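Local coordinates for protein pectate lyase/Amb allergen (Acidovorax citrulli, PDB 4HWV) that probably cleaves pectate, the de-esterified pectin of plant cell walls, by calcium-dependent elimination, as a secreted member of polysaccharide lyase family 1, at residues A[29-37]-A[191-199]; A[126-136]-A[257-267]. One frame throughout, in Å; residues are numbered along the deposited sequence.

Interaction 1 of 2, residues A[29-37]-A[191-199]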
# COMPACT_ATOMS: atom_id res chain seq x y z
N HIS A 29 25.29 7.54 26.13
CA HIS A 29 25.80 8.42 27.17
C HIS A 29 25.31 7.95 28.53
O HIS A 29 24.19 7.51 28.65
CB HIS A 29 25.31 9.85 26.90
CG HIS A 29 25.79 10.82 27.93
ND1 HIS A 29 27.02 11.45 27.85
CD2 HIS A 29 25.24 11.22 29.10
CE1 HIS A 29 27.18 12.21 28.92
NE2 HIS A 29 26.12 12.09 29.69
N GLY A 30 26.15 8.04 29.56
CA GLY A 30 25.78 7.53 30.87
C GLY A 30 25.85 6.01 30.89
O GLY A 30 26.81 5.43 30.39
N THR A 31 24.87 5.36 31.50
CA THR A 31 24.83 3.90 31.48
C THR A 31 24.46 3.47 30.05
O THR A 31 23.37 3.72 29.58
CB THR A 31 23.78 3.35 32.48
OG1 THR A 31 24.07 3.84 33.80
CG2 THR A 31 23.78 1.83 32.50
N PRO A 32 25.39 2.83 29.33
CA PRO A 32 25.17 2.61 27.90
C PRO A 32 23.97 1.69 27.65
O PRO A 32 23.68 0.81 28.46
CB PRO A 32 26.48 1.96 27.43
CG PRO A 32 27.48 2.27 28.51
CD PRO A 32 26.68 2.28 29.79
N THR A 33 23.27 1.91 26.55
CA THR A 33 22.12 1.09 26.20
C THR A 33 22.58 -0.27 25.71
O THR A 33 23.43 -0.35 24.81
CB THR A 33 21.29 1.77 25.10
OG1 THR A 33 20.81 3.02 25.58
CG2 THR A 33 20.09 0.92 24.72
N THR A 34 22.04 -1.34 26.31
CA THR A 34 22.33 -2.72 25.91
C THR A 34 21.06 -3.56 25.69
O THR A 34 21.15 -4.72 25.28
CB THR A 34 23.17 -3.44 26.97
OG1 THR A 34 22.46 -3.41 28.21
CG2 THR A 34 24.55 -2.80 27.12
N GLY A 35 19.88 -3.01 25.99
CA GLY A 35 18.65 -3.78 25.86
C GLY A 35 18.72 -5.04 26.70
O GLY A 35 19.05 -5.00 27.88
N GLY A 36 18.42 -6.18 26.08
CA GLY A 36 18.46 -7.46 26.76
C GLY A 36 19.75 -8.23 26.58
O GLY A 36 19.77 -9.44 26.85
N GLN A 37 20.83 -7.56 26.15
CA GLN A 37 22.11 -8.27 25.99
C GLN A 37 22.44 -9.06 27.26
O GLN A 37 22.34 -8.53 28.37
CB GLN A 37 23.22 -7.26 25.71
CG GLN A 37 24.57 -7.89 25.31
CD GLN A 37 24.62 -8.38 23.87
OE1 GLN A 37 23.74 -8.12 23.06
NE2 GLN A 37 25.67 -9.12 23.55
N PRO A 191 7.68 3.69 34.36
CA PRO A 191 8.69 4.07 33.38
C PRO A 191 9.76 3.00 33.29
O PRO A 191 9.92 2.19 34.22
CB PRO A 191 9.26 5.37 33.96
CG PRO A 191 8.18 5.89 34.83
CD PRO A 191 7.57 4.67 35.45
N VAL A 192 10.49 3.00 32.19
CA VAL A 192 11.43 1.93 31.89
C VAL A 192 12.74 2.51 31.39
O VAL A 192 12.84 3.68 31.03
CB VAL A 192 10.87 0.98 30.80
CG1 VAL A 192 9.54 0.36 31.26
CG2 VAL A 192 10.71 1.71 29.46
N ALA A 193 13.75 1.66 31.31
CA ALA A 193 15.02 2.03 30.70
C ALA A 193 15.58 0.86 29.93
O ALA A 193 15.28 -0.30 30.23
CB ALA A 193 16.02 2.47 31.76
N ASN A 194 16.43 1.18 28.96
CA ASN A 194 17.37 0.22 28.36
C ASN A 194 16.70 -0.72 27.35
O ASN A 194 16.48 -1.91 27.63
CB ASN A 194 18.13 -0.54 29.44
CG ASN A 194 19.29 -1.28 28.86
OD1 ASN A 194 19.90 -0.82 27.87
ND2 ASN A 194 19.64 -2.43 29.46
N ILE A 195 16.39 -0.19 26.17
CA ILE A 195 15.63 -0.92 25.15
C ILE A 195 16.36 -0.81 23.81
O ILE A 195 16.82 0.28 23.44
CB ILE A 195 14.19 -0.38 25.04
CG1 ILE A 195 13.40 -0.75 26.30
CG2 ILE A 195 13.50 -0.92 23.78
CD1 ILE A 195 12.09 0.04 26.46
N VAL A 196 16.49 -1.94 23.11
CA VAL A 196 17.12 -1.99 21.80
C VAL A 196 16.12 -2.61 20.82
O VAL A 196 15.51 -3.64 21.12
CB VAL A 196 18.41 -2.84 21.85
CG1 VAL A 196 18.91 -3.15 20.42
CG2 VAL A 196 19.48 -2.15 22.69
N ILE A 197 15.96 -1.98 19.65
CA ILE A 197 15.03 -2.46 18.63
C ILE A 197 15.77 -2.45 17.30
O ILE A 197 16.23 -1.38 16.88
CB ILE A 197 13.75 -1.55 18.56
CG1 ILE A 197 13.02 -1.56 19.91
CG2 ILE A 197 12.84 -1.99 17.43
CD1 ILE A 197 11.89 -0.56 20.02
N ARG A 198 15.93 -3.61 16.66
CA ARG A 198 16.71 -3.71 15.42
C ARG A 198 16.11 -4.68 14.42
O ARG A 198 15.50 -5.67 14.78
CB ARG A 198 18.15 -4.19 15.68
CG ARG A 198 18.85 -3.46 16.80
CD ARG A 198 20.25 -4.00 16.99
NE ARG A 198 21.18 -3.51 15.98
CZ ARG A 198 22.43 -3.95 15.85
NH1 ARG A 198 22.86 -4.97 16.60
NH2 ARG A 198 23.24 -3.38 14.97
N ASN A 199 16.34 -4.38 13.14
CA ASN A 199 16.09 -5.31 12.05
C ASN A 199 14.64 -5.70 11.84
O ASN A 199 14.36 -6.79 11.36
CB ASN A 199 16.96 -6.57 12.18
CG ASN A 199 17.11 -7.30 10.86
OD1 ASN A 199 17.24 -6.65 9.82
ND2 ASN A 199 17.10 -8.64 10.89
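In the right-handed parallel beta-helix of this pectate lyase, strand 192-198 carries Asn194 and Val196 against the loop 29-37, which runs ahead of strand 44-47 and lies over the strand from outside. The amide of Asn194 grips the loop where it enters the type II' turn from Thr34 to Gln37. Asn194 OD1 takes two backbone N-H groups: Thr34 N at 2.7 Å, in the carbonyl plane and on a lone pair, and Gly35 N at 2.9 Å, well above that plane. Asn194 ND2 gives a hydrogen to Thr34 OG1 at 3.2 Å, nearly within the amide plane, and also bonds Asn166 OD1, so both ends of the amide are held and its rotation is fixed. Thr34 offers OG1 from a position between its own backbone N and carbonyl carbon (chi1 57°), while Thr33 CG2 touches Ile195 O and the OG1 of Thr33 is hydrogen-bonded to Ala27 O. Gly35 passes close over the strand, its CA 3.4 Å from Asn194 O in a C-H...O contact. Beside it the CG2 branch of Val196 reaches within 3.4 Å of Gly35 N and meets Thr33 CG2 at 3.7 Å.

Interaction 2 of 2, residues A[126-136]-A[257-267]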
# COMPACT_ATOMS: atom_id res chain seq x y z
N LEU A 126 -20.37 12.16 10.99
CA LEU A 126 -20.22 13.20 9.98
C LEU A 126 -21.41 14.18 10.03
O LEU A 126 -21.22 15.38 9.93
CB LEU A 126 -20.05 12.62 8.57
CG LEU A 126 -18.88 11.64 8.38
CD1 LEU A 126 -18.68 11.35 6.89
CD2 LEU A 126 -17.62 12.19 9.00
N ALA A 127 -22.62 13.65 10.23
CA ALA A 127 -23.80 14.51 10.27
C ALA A 127 -23.77 15.45 11.48
O ALA A 127 -24.19 16.62 11.41
CB ALA A 127 -25.08 13.67 10.29
N ALA A 128 -23.28 14.95 12.61
CA ALA A 128 -23.26 15.73 13.85
C ALA A 128 -22.16 16.77 13.88
O ALA A 128 -22.35 17.87 14.38
CB ALA A 128 -23.11 14.79 15.06
N TYR A 129 -20.99 16.42 13.34
CA TYR A 129 -19.79 17.19 13.63
C TYR A 129 -19.18 17.94 12.44
O TYR A 129 -18.21 18.66 12.62
CB TYR A 129 -18.74 16.31 14.33
CG TYR A 129 -19.28 15.65 15.58
CD1 TYR A 129 -19.99 16.40 16.53
CD2 TYR A 129 -19.12 14.29 15.79
CE1 TYR A 129 -20.50 15.80 17.68
CE2 TYR A 129 -19.64 13.68 16.92
CZ TYR A 129 -20.35 14.43 17.85
OH TYR A 129 -20.85 13.80 18.98
N ARG A 130 -19.77 17.80 11.26
CA ARG A 130 -19.33 18.60 10.12
C ARG A 130 -19.37 20.09 10.49
O ARG A 130 -20.21 20.53 11.28
CB ARG A 130 -20.18 18.33 8.87
CG ARG A 130 -21.63 18.74 9.02
CD ARG A 130 -22.47 18.37 7.79
NE ARG A 130 -23.87 18.77 7.99
CZ ARG A 130 -24.35 19.99 7.77
NH1 ARG A 130 -23.55 20.95 7.29
NH2 ARG A 130 -25.63 20.26 8.02
N PRO A 131 -18.44 20.88 9.93
CA PRO A 131 -18.38 22.30 10.33
C PRO A 131 -19.71 23.05 10.14
O PRO A 131 -20.03 23.91 10.97
CB PRO A 131 -17.29 22.87 9.42
CG PRO A 131 -16.38 21.71 9.19
CD PRO A 131 -17.32 20.52 9.04
N GLY A 132 -20.46 22.74 9.10
CA GLY A 132 -21.74 23.38 8.86
C GLY A 132 -22.80 23.09 9.92
O GLY A 132 -23.76 23.83 10.05
N ALA A 133 -22.62 22.01 10.67
CA ALA A 133 -23.57 21.62 11.71
C ALA A 133 -23.06 22.00 13.10
O ALA A 133 -23.81 22.49 13.91
CB ALA A 133 -23.83 20.11 11.66
N TRP A 134 -21.77 21.76 13.35
CA TRP A 134 -21.25 21.90 14.71
C TRP A 134 -20.52 23.22 14.93
O TRP A 134 -20.40 23.69 16.06
CB TRP A 134 -20.27 20.76 14.99
CG TRP A 134 -19.81 20.66 16.41
CD1 TRP A 134 -18.64 21.14 16.93
CD2 TRP A 134 -20.51 20.03 17.51
NE1 TRP A 134 -18.57 20.85 18.28
CE2 TRP A 134 -19.70 20.18 18.66
CE3 TRP A 134 -21.75 19.39 17.62
CZ2 TRP A 134 -20.09 19.69 19.92
CZ3 TRP A 134 -22.13 18.90 18.88
CH2 TRP A 134 -21.30 19.05 20.01
N GLY A 135 -20.04 23.81 13.85
CA GLY A 135 -19.15 24.95 13.94
C GLY A 135 -17.77 24.58 14.47
O GLY A 135 -17.40 23.39 14.54
N ASN A 136 -17.02 25.60 14.86
CA ASN A 136 -15.63 25.44 15.25
C ASN A 136 -15.32 26.05 16.61
O ASN A 136 -14.15 26.21 16.99
CB ASN A 136 -14.73 26.03 14.18
CG ASN A 136 -14.89 25.33 12.85
OD1 ASN A 136 -15.70 25.73 12.01
ND2 ASN A 136 -14.13 24.27 12.66
N VAL A 257 -13.75 14.15 3.88
CA VAL A 257 -15.12 13.69 3.70
C VAL A 257 -16.12 14.85 3.85
O VAL A 257 -17.34 14.66 3.79
CB VAL A 257 -15.47 12.54 4.66
CG1 VAL A 257 -14.68 11.30 4.29
CG2 VAL A 257 -15.23 12.96 6.14
N TRP A 258 -15.61 16.07 4.03
CA TRP A 258 -16.47 17.24 4.03
C TRP A 258 -16.61 17.81 2.64
O TRP A 258 -15.65 17.81 1.85
CB TRP A 258 -15.90 18.34 4.92
CG TRP A 258 -15.50 17.98 6.32
CD1 TRP A 258 -14.36 18.42 6.96
CD2 TRP A 258 -16.22 17.20 7.30
NE1 TRP A 258 -14.33 17.96 8.25
CE2 TRP A 258 -15.45 17.20 8.48
CE3 TRP A 258 -17.44 16.49 7.28
CZ2 TRP A 258 -15.85 16.53 9.64
CZ3 TRP A 258 -17.84 15.83 8.46
CH2 TRP A 258 -17.04 15.86 9.61
N HIS A 259 -17.79 18.32 2.33
CA HIS A 259 -18.05 18.92 1.02
C HIS A 259 -18.98 20.11 1.23
O HIS A 259 -20.18 20.07 0.91
CB HIS A 259 -18.60 17.91 0.00
CG HIS A 259 -19.70 17.04 0.52
ND1 HIS A 259 -21.03 17.30 0.29
CD2 HIS A 259 -19.66 15.91 1.28
CE1 HIS A 259 -21.77 16.36 0.86
NE2 HIS A 259 -20.96 15.51 1.47
N GLU A 260 -18.39 21.17 1.77
CA GLU A 260 -19.12 22.39 2.09
C GLU A 260 -18.12 23.49 2.32
O GLU A 260 -16.93 23.23 2.55
CB GLU A 260 -20.00 22.19 3.34
CG GLU A 260 -19.23 21.69 4.59
CD GLU A 260 -20.17 21.44 5.78
OE1 GLU A 260 -21.39 21.29 5.56
OE2 GLU A 260 -19.69 21.40 6.92
N THR A 261 -18.61 24.72 2.22
CA THR A 261 -17.83 25.91 2.56
C THR A 261 -18.47 26.60 3.75
O THR A 261 -19.67 26.88 3.75
CB THR A 261 -17.73 26.85 1.35
OG1 THR A 261 -17.02 26.17 0.30
CG2 THR A 261 -16.98 28.13 1.73
N VAL A 262 -17.67 26.85 4.78
CA VAL A 262 -18.16 27.43 6.02
C VAL A 262 -17.12 28.46 6.44
O VAL A 262 -15.92 28.18 6.38
CB VAL A 262 -18.34 26.33 7.13
CG1 VAL A 262 -18.98 26.94 8.38
CG2 VAL A 262 -19.16 25.14 6.64
N HIS A 263 -17.57 29.64 6.84
CA HIS A 263 -16.69 30.77 7.15
C HIS A 263 -15.52 30.93 6.16
O HIS A 263 -14.37 31.10 6.55
CB HIS A 263 -16.22 30.76 8.63
CG HIS A 263 -15.60 29.48 9.07
ND1 HIS A 263 -14.33 29.10 8.69
CD2 HIS A 263 -16.06 28.49 9.87
CE1 HIS A 263 -14.05 27.92 9.22
NE2 HIS A 263 -15.08 27.53 9.94
N GLY A 264 -15.84 30.83 4.88
CA GLY A 264 -14.86 31.07 3.83
C GLY A 264 -13.94 29.90 3.53
O GLY A 264 -13.11 29.97 2.62
N THR A 265 -14.08 28.81 4.29
CA THR A 265 -13.16 27.69 4.16
C THR A 265 -13.78 26.56 3.35
O THR A 265 -14.86 26.08 3.66
CB THR A 265 -12.72 27.17 5.54
OG1 THR A 265 -11.93 28.18 6.18
CG2 THR A 265 -11.90 25.89 5.43
N ASP A 266 -13.11 26.18 2.27
CA ASP A 266 -13.48 25.01 1.50
C ASP A 266 -13.05 23.78 2.28
O ASP A 266 -11.86 23.41 2.30
CB ASP A 266 -12.80 25.05 0.13
CG ASP A 266 -13.16 23.87 -0.76
OD1 ASP A 266 -13.70 22.87 -0.26
OD2 ASP A 266 -12.89 23.94 -1.98
N TYR A 267 -14.02 23.13 2.92
CA TYR A 267 -13.73 21.98 3.76
C TYR A 267 -13.40 20.69 3.03
O TYR A 267 -13.07 19.70 3.68
CB TYR A 267 -14.79 21.79 4.85
CG TYR A 267 -14.46 22.64 6.07
CD1 TYR A 267 -13.50 22.22 6.98
CD2 TYR A 267 -15.10 23.85 6.30
CE1 TYR A 267 -13.18 22.98 8.09
CE2 TYR A 267 -14.79 24.64 7.41
CZ TYR A 267 -13.84 24.19 8.31
OH TYR A 267 -13.53 24.94 9.42
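Glu260 sets CG between its backbone N and carbonyl carbon (chi1 55°) and then runs extended, which delivers the carboxylate to the start of helix 131-134; Arg130, with chi1 of 64° and an extended chain to NE, brings its guanidinium to the same carboxylate. The two oxygens divide the work. Glu260 OE1 receives Arg130 NH1 at 2.8 Å through its syn lone pair, a salt bridge in which the two planar groups stand 72° apart, whereas Glu260 OE2 takes Gly132 N at 2.7 Å from above the carboxylate plane. Next to these polar links Pro131 packs against two aromatic rings. Pro131 CD sits over the five-membered ring of Trp258, 3.8 Å from the centroid, and Pro131 CG presses almost squarely on the face of Tyr267, 3.5 Å from the centroid. Arg130 CA covers the six-membered part of the same Trp258 face, and Leu126 CD2 packs at 3.7 Å from Trp258 CZ3. Farther along, His263 NE2 donates to Asn136 OD1 at 2.8 Å, in the plane of its ring but above that of the amide. Tyr267 OH is hydrogen-bonded to Asp219 O. This is a helix N-terminus held by a carboxylate at the first-turn backbone N-H of Gly132, here joining the end of helix 118-129 and the short helix 131-134 to a beta-hairpin with a type I' turn.

The two contacts lie on opposite sides of the chain's centre, with about 33 Å between their nearest atoms, and share no secondary-structure element. Interaction 1 lies against the beta-helix: an irregular loop rests on one of its strands, and four of the seven touching residues are buried, against four of twelve in interaction 2. Interaction 2 joins peripheral pieces, the helices 118-129 and 131-134 and a hairpin, its centre about 30 Å from the centre of the chain, against about 17 Å for that of interaction 1. Their chemistry differs accordingly. One neutral amide reading main-chain N-H groups dominates 29-37 with 191-199, whereas 126-136 with 257-267 combines a salt bridge with CH-pi packing of proline on aromatic faces and buries about twice the surface.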